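Local structure of nucleoporin NUP116 (Candida glabrata, 3NF5) at residues A[13-18]-A[43-48]; A[49-54]-A[95-100]. The protein is probably a structural constituent of the nuclear pore complex, and this chain is its C-terminal, pore-targeting domain. One frame throughout, in Å; residues are numbered along the deposited sequence.

Contact 1: residues A[13-18]-A[43-48]; sequences DENYYI and NKQYGK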
loop_
_atom_site.group_PDB
_atom_site.type_symbol
_atom_site.label_atom_id
_atom_site.label_comp_id
_atom_site.label_asym_id
_atom_site.label_seq_id
_atom_site.Cartn_x
_atom_site.Cartn_y
_atom_site.Cartn_z
ATOM N N ASP A 13 -14.150 -9.011 4.047
ATOM C CA ASP A 13 -13.005 -8.216 4.403
ATOM C C ASP A 13 -13.415 -6.827 4.883
ATOM O O ASP A 13 -14.230 -6.134 4.276
ATOM C CB ASP A 13 -12.062 -8.085 3.203
ATOM C CG ASP A 13 -10.862 -7.184 3.500
ATOM O OD1 ASP A 13 -9.876 -7.599 4.214
ATOM O OD2 ASP A 13 -10.933 -6.048 2.990
ATOM N N GLU A 14 -12.838 -6.459 6.006
ATOM C CA GLU A 14 -12.874 -5.118 6.513
ATOM C C GLU A 14 -11.539 -4.498 6.032
ATOM O O GLU A 14 -10.608 -5.179 5.550
ATOM C CB GLU A 14 -12.977 -5.178 8.067
ATOM N N ASN A 15 -11.405 -3.220 6.176
ATOM C CA ASN A 15 -10.079 -2.620 5.964
ATOM C C ASN A 15 -9.665 -2.315 4.503
ATOM O O ASN A 15 -9.261 -1.165 4.260
ATOM C CB ASN A 15 -8.951 -3.414 6.638
ATOM C CG ASN A 15 -9.259 -3.796 8.073
ATOM O OD1 ASN A 15 -9.333 -4.999 8.409
ATOM N ND2 ASN A 15 -9.436 -2.794 8.919
ATOM N N TYR A 16 -9.745 -3.264 3.558
ATOM C CA TYR A 16 -9.283 -2.946 2.166
ATOM C C TYR A 16 -10.325 -2.194 1.399
ATOM O O TYR A 16 -11.498 -2.425 1.541
ATOM C CB TYR A 16 -8.883 -4.167 1.312
ATOM C CG TYR A 16 -7.549 -4.691 1.664
ATOM C CD1 TYR A 16 -6.410 -4.200 1.061
ATOM C CD2 TYR A 16 -7.403 -5.677 2.632
ATOM C CE1 TYR A 16 -5.159 -4.673 1.371
ATOM C CE2 TYR A 16 -6.126 -6.114 3.017
ATOM C CZ TYR A 16 -5.021 -5.628 2.362
ATOM O OH TYR A 16 -3.753 -6.052 2.668
ATOM N N TYR A 17 -9.846 -1.361 0.510
ATOM C CA TYR A 17 -10.686 -0.645 -0.390
ATOM C C TYR A 17 -9.902 -0.385 -1.674
ATOM O O TYR A 17 -8.695 -0.406 -1.677
ATOM C CB TYR A 17 -11.208 0.654 0.222
ATOM C CG TYR A 17 -10.148 1.649 0.567
ATOM C CD1 TYR A 17 -9.790 2.660 -0.328
ATOM C CD2 TYR A 17 -9.460 1.581 1.780
ATOM C CE1 TYR A 17 -8.795 3.588 -0.015
ATOM C CE2 TYR A 17 -8.495 2.488 2.097
ATOM C CZ TYR A 17 -8.155 3.487 1.182
ATOM O OH TYR A 17 -7.208 4.375 1.488
ATOM N N ILE A 18 -10.645 -0.158 -2.750
ATOM C CA ILE A 18 -10.061 0.162 -4.065
ATOM C C ILE A 18 -10.926 1.229 -4.739
ATOM O O ILE A 18 -12.151 1.134 -4.654
ATOM C CB ILE A 18 -9.967 -1.094 -4.922
ATOM C CG1 ILE A 18 -9.095 -0.875 -6.148
ATOM C CG2 ILE A 18 -11.346 -1.602 -5.338
ATOM C CD1 ILE A 18 -8.748 -2.208 -6.888
ATOM N N ASN A 43 -5.535 -0.075 2.755
ATOM C CA ASN A 43 -5.966 -0.806 3.899
ATOM C C ASN A 43 -6.060 0.263 4.994
ATOM O O ASN A 43 -5.080 0.872 5.326
ATOM C CB ASN A 43 -4.949 -1.872 4.244
ATOM C CG ASN A 43 -5.374 -2.686 5.475
ATOM O OD1 ASN A 43 -5.806 -2.102 6.502
ATOM N ND2 ASN A 43 -5.326 -3.990 5.355
ATOM N N LYS A 44 -7.242 0.497 5.528
ATOM C CA LYS A 44 -7.506 1.616 6.422
ATOM C C LYS A 44 -6.635 1.597 7.653
ATOM O O LYS A 44 -6.281 2.645 8.180
ATOM C CB LYS A 44 -8.986 1.604 6.899
ATOM C CG LYS A 44 -10.034 1.927 5.811
ATOM C CD LYS A 44 -10.262 3.425 5.641
ATOM C CE LYS A 44 -11.260 3.748 4.509
ATOM N NZ LYS A 44 -12.625 3.084 4.657
ATOM N N GLN A 45 -6.307 0.399 8.116
ATOM C CA GLN A 45 -5.477 0.214 9.299
ATOM C C GLN A 45 -3.973 0.439 9.050
ATOM O O GLN A 45 -3.299 0.888 9.970
ATOM C CB GLN A 45 -5.633 -1.206 9.879
ATOM C CG GLN A 45 -6.873 -1.502 10.670
ATOM C CD GLN A 45 -6.597 -2.605 11.671
ATOM O OE1 GLN A 45 -6.296 -2.326 12.841
ATOM N NE2 GLN A 45 -6.563 -3.848 11.192
ATOM N N TYR A 46 -3.451 0.114 7.842
ATOM C CA TYR A 46 -1.994 -0.032 7.634
ATOM C C TYR A 46 -1.326 0.802 6.539
ATOM O O TYR A 46 -0.150 1.103 6.669
ATOM C CB TYR A 46 -1.632 -1.477 7.418
ATOM C CG TYR A 46 -1.996 -2.398 8.601
ATOM C CD1 TYR A 46 -1.589 -2.095 9.901
ATOM C CD2 TYR A 46 -2.760 -3.547 8.401
ATOM C CE1 TYR A 46 -1.978 -2.960 11.017
ATOM C CE2 TYR A 46 -3.169 -4.382 9.502
ATOM C CZ TYR A 46 -2.765 -4.078 10.788
ATOM O OH TYR A 46 -3.122 -4.955 11.854
ATOM N N GLY A 47 -2.036 1.174 5.474
ATOM C CA GLY A 47 -1.377 1.997 4.436
ATOM C C GLY A 47 -2.180 2.008 3.165
ATOM O O GLY A 47 -3.243 1.388 3.071
ATOM N N LYS A 48 -1.645 2.706 2.171
ATOM C CA LYS A 48 -2.262 2.743 0.853
ATOM C C LYS A 48 -1.229 2.994 -0.240
ATOM O O LYS A 48 -0.154 3.543 -0.011
ATOM C CB LYS A 48 -3.330 3.809 0.745
ATOM C CG LYS A 48 -2.933 5.264 1.022
ATOM C CD LYS A 48 -4.101 6.241 0.848
ATOM C CE LYS A 48 -3.758 7.668 1.322
ATOM N NZ LYS A 48 -4.884 8.572 0.942
HETATM O O HOH W 1 -7.403 6.934 0.629
#

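Contact 2: residues A[49-54]-A[95-100]; sequences IEFLDP and VRARIS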
loop_
_atom_site.group_PDB
_atom_site.type_symbol
_atom_site.label_atom_id
_atom_site.label_comp_id
_atom_site.label_asym_id
_atom_site.label_seq_id
_atom_site.Cartn_x
_atom_site.Cartn_y
_atom_site.Cartn_z
ATOM N N ILE A 49 -1.619 2.609 -1.445
ATOM C CA ILE A 49 -0.854 2.987 -2.635
ATOM C C ILE A 49 -1.748 3.735 -3.647
ATOM O O ILE A 49 -2.911 3.366 -3.889
ATOM C CB ILE A 49 -0.168 1.745 -3.249
ATOM C CG1 ILE A 49 0.736 2.188 -4.421
ATOM C CG2 ILE A 49 -1.157 0.713 -3.589
ATOM C CD1 ILE A 49 1.685 1.102 -4.914
ATOM N N GLU A 50 -1.191 4.831 -4.157
ATOM C CA GLU A 50 -1.900 5.808 -5.068
ATOM C C GLU A 50 -0.994 5.865 -6.321
ATOM O O GLU A 50 0.080 6.408 -6.281
ATOM C CB GLU A 50 -2.078 7.166 -4.398
ATOM C CG GLU A 50 -3.046 7.086 -3.204
ATOM C CD GLU A 50 -2.908 8.215 -2.213
ATOM O OE1 GLU A 50 -3.920 8.546 -1.534
ATOM O OE2 GLU A 50 -1.799 8.744 -2.062
ATOM N N PHE A 51 -1.415 5.194 -7.376
ATOM C CA PHE A 51 -0.679 5.153 -8.618
ATOM C C PHE A 51 -0.789 6.512 -9.310
ATOM O O PHE A 51 -1.871 7.069 -9.436
ATOM C CB PHE A 51 -1.189 4.034 -9.509
ATOM C CG PHE A 51 -0.900 2.702 -8.963
ATOM C CD1 PHE A 51 -1.810 2.080 -8.133
ATOM C CD2 PHE A 51 0.323 2.132 -9.173
ATOM C CE1 PHE A 51 -1.514 0.862 -7.572
ATOM C CE2 PHE A 51 0.653 0.941 -8.605
ATOM C CZ PHE A 51 -0.282 0.289 -7.795
ATOM N N LEU A 52 0.341 7.047 -9.699
ATOM C CA LEU A 52 0.407 8.417 -10.186
ATOM C C LEU A 52 0.446 8.454 -11.704
ATOM O O LEU A 52 0.182 9.477 -12.275
ATOM C CB LEU A 52 1.584 9.114 -9.587
ATOM C CG LEU A 52 1.518 9.204 -8.084
ATOM C CD1 LEU A 52 2.830 9.798 -7.560
ATOM C CD2 LEU A 52 0.355 10.036 -7.641
ATOM N N ASP A 53 0.758 7.340 -12.361
ATOM C CA ASP A 53 0.489 7.223 -13.784
ATOM C C ASP A 53 -0.688 6.318 -14.059
ATOM O O ASP A 53 -1.006 5.471 -13.211
ATOM C CB ASP A 53 1.701 6.650 -14.447
ATOM C CG ASP A 53 2.905 7.627 -14.455
ATOM O OD1 ASP A 53 2.724 8.882 -14.513
ATOM O OD2 ASP A 53 4.025 7.079 -14.348
ATOM N N PRO A 54 -1.259 6.376 -15.289
ATOM C CA PRO A 54 -2.189 5.310 -15.714
ATOM C C PRO A 54 -1.667 3.877 -15.508
ATOM O O PRO A 54 -0.518 3.571 -15.811
ATOM C CB PRO A 54 -2.385 5.579 -17.201
ATOM C CG PRO A 54 -1.994 7.016 -17.410
ATOM C CD PRO A 54 -0.922 7.292 -16.402
ATOM N N VAL A 95 4.449 1.060 -12.296
ATOM C CA VAL A 95 4.500 2.446 -12.689
ATOM C C VAL A 95 4.636 3.332 -11.427
ATOM O O VAL A 95 4.723 2.811 -10.281
ATOM C CB VAL A 95 3.200 2.828 -13.456
ATOM C CG1 VAL A 95 3.016 1.920 -14.728
ATOM C CG2 VAL A 95 1.940 2.760 -12.540
ATOM N N ARG A 96 4.642 4.639 -11.627
ATOM C CA ARG A 96 4.944 5.592 -10.579
ATOM C C ARG A 96 3.787 5.620 -9.555
ATOM O O ARG A 96 2.635 5.574 -9.949
ATOM C CB ARG A 96 5.196 6.945 -11.205
ATOM C CG ARG A 96 5.850 7.965 -10.322
ATOM C CD ARG A 96 6.324 9.134 -11.144
ATOM N NE ARG A 96 5.239 9.567 -12.036
ATOM C CZ ARG A 96 4.398 10.590 -11.818
ATOM N NH1 ARG A 96 4.511 11.371 -10.747
ATOM N NH2 ARG A 96 3.434 10.847 -12.703
ATOM N N ALA A 97 4.120 5.734 -8.274
ATOM C CA ALA A 97 3.116 5.584 -7.206
ATOM C C ALA A 97 3.583 6.325 -5.950
ATOM O O ALA A 97 4.758 6.592 -5.791
ATOM C CB ALA A 97 2.818 4.094 -6.912
ATOM N N ARG A 98 2.646 6.696 -5.104
ATOM C CA ARG A 98 2.940 7.297 -3.824
ATOM C C ARG A 98 2.353 6.291 -2.870
ATOM O O ARG A 98 1.122 5.877 -2.989
ATOM C CB ARG A 98 2.265 8.648 -3.655
ATOM C CG ARG A 98 2.343 9.227 -2.263
ATOM C CD ARG A 98 1.828 10.683 -2.146
ATOM N NE ARG A 98 2.661 11.666 -2.860
ATOM C CZ ARG A 98 2.305 12.334 -3.951
ATOM N NH1 ARG A 98 1.102 12.168 -4.536
ATOM N NH2 ARG A 98 3.182 13.176 -4.477
ATOM N N ILE A 99 3.211 5.928 -1.922
ATOM C CA ILE A 99 2.847 4.961 -0.858
ATOM C C ILE A 99 2.824 5.617 0.531
ATOM O O ILE A 99 3.724 6.392 0.888
ATOM C CB ILE A 99 3.807 3.777 -0.935
ATOM C CG1 ILE A 99 3.695 3.133 -2.349
ATOM C CG2 ILE A 99 3.455 2.735 0.236
ATOM C CD1 ILE A 99 4.596 2.007 -2.680
ATOM N N SER A 100 1.757 5.381 1.289
ATOM C CA SER A 100 1.662 5.872 2.661
ATOM C C SER A 100 1.553 4.636 3.606
ATOM O O SER A 100 0.786 3.748 3.334
ATOM C CB SER A 100 0.434 6.778 2.851
ATOM O OG SER A 100 0.402 7.888 1.927
HETATM O O HOH W 2 -0.269 7.046 -0.726
HETATM O O HOH W 3 -1.490 11.074 -3.641
#

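Contact 1: residues A[13-18]-A[43-48]
One face of the Tyr16 ring carries the side chain of Asn43: ND2 of Asn43 sits 3.2 Å above the ring plane, offset toward the rim, and Asn43 CB makes a CH-pi contact 4.2 Å from the ring centroid. Amide and ring planes stand 71° apart. Asp13 OD1 lies at the edge of the same ring, in its plane, while Asp13 OD2 closes an Asx motif by accepting from Tyr16 N. The Asn43 side chain lies alongside that of Asn15, pointing the same way with amide planes nearly parallel, and touches it through Asn43 OD1, 3.4 Å from Asn15 CB. Asn43 OD1 accepts from Gln45 N at 3.0 Å, in the carbonyl plane, an Asx turn that the extended chi1 (180°) makes possible. Tyr46 and Gly47 face Asn43 in a classic beta bulge. Tyr16 and Asn43 are a non-hydrogen-bonded antiparallel pair of edge strand 16-19 and strand 40-43; just beyond it Lys44 N reaches Asn15 O at 2.9 Å, from above the carbonyl plane. Tyr17, next in the strand, meets the chain of Lys44, bent at chi2 and chi4, at about a right angle, Lys44 CE 3.9 Å from Tyr17 CE2. Tyr17 OH meets Lys48 CD and shares a water with Lys48 NZ, which forms a salt bridge to Glu50. Tyr16 OH is hydrogen-bonded to Phe72 N. Asn43 thus grips the turn after it through OD1, O (from Tyr46 N and Gly47 N) and N (to Gly47 O); loop residue Asn15 supplies the one hydrogen bond between 13-18 and 43-48, and Tyr16 and Tyr17 add aromatic packing and the water bridge.

Contact 2: residues A[49-54]-A[95-100]
Strands 47-51 and 97-101 are antiparallel neighbours inside the six-stranded sheet of this domain, and here the end of one runs beside the beginning of the other, the axes of segments 49-51 and 97-100 approaching to 4.6 Å. Glu50 and Arg98 form a hydrogen-bonded pair: Glu50 N donates to Arg98 O and Arg98 N to Glu50 O, both at 2.8 Å. Leu52 N continues the pairing to Arg96 O. The pairs Ile49-Ile99 and Phe51-Ala97, non-hydrogen-bonded, put their side chains on one face. There Ile49 and Ile99 lie side by side, CG1 to CG1 3.7 Å, and Ile49 CG1 also rests on Ala97 CB and over one face of the Phe51 ring. CD2 of Phe51 reaches Val95 CG2 at 3.8 Å. This apolar side is where the sheet packs on the small hairpin, Ile49 touching Val70 and Phe72 of strand 70-73, in a domain of the Nup98-96 autopeptidase S59 family. The opposite face carries Glu50 and Arg98. They make no direct salt bridge; a water held by Glu50 OE2 at 2.8 Å accepts from Arg98 NH1 in the guanidinium plane, and a second links Glu50 OE2 to Ser100 OG. Each charge has a nearer partner, Lys48 for Glu50 and Glu139 for Arg98. Leu52 separates the two arginines, CB over one face of the Arg96 guanidinium and CD1 over one face of that of Arg98. Arg96, its chain turned at chi3 (48°), brings NH2 to Asp53 OD1 at 2.8 Å in a salt bridge, the nitrogen approaching from above the carboxylate plane, the two flat groups 60° apart.

Contacts 1 and 2 follow one another along the chain and share strand 47-51: contact 1 holds its beginning and the turn before it, contact 2 its end. Their centres are about 16 Å apart, yet they meet directly, since Lys48 N probably donates to Ser100 O (2.9 Å) and Lys48 O packs on Ile99 CG2. The salt bridge from Lys48 to Glu50 joins them a second way: Lys48 NZ, which holds the water at Tyr17, also meets OE1 of the carboxylate whose other oxygen takes the two waters. Together they span the sheet from edge strand 16-19 to strand 97-101, and strand 70-73 touches both through Phe72, which meets Asn43 and Ile49.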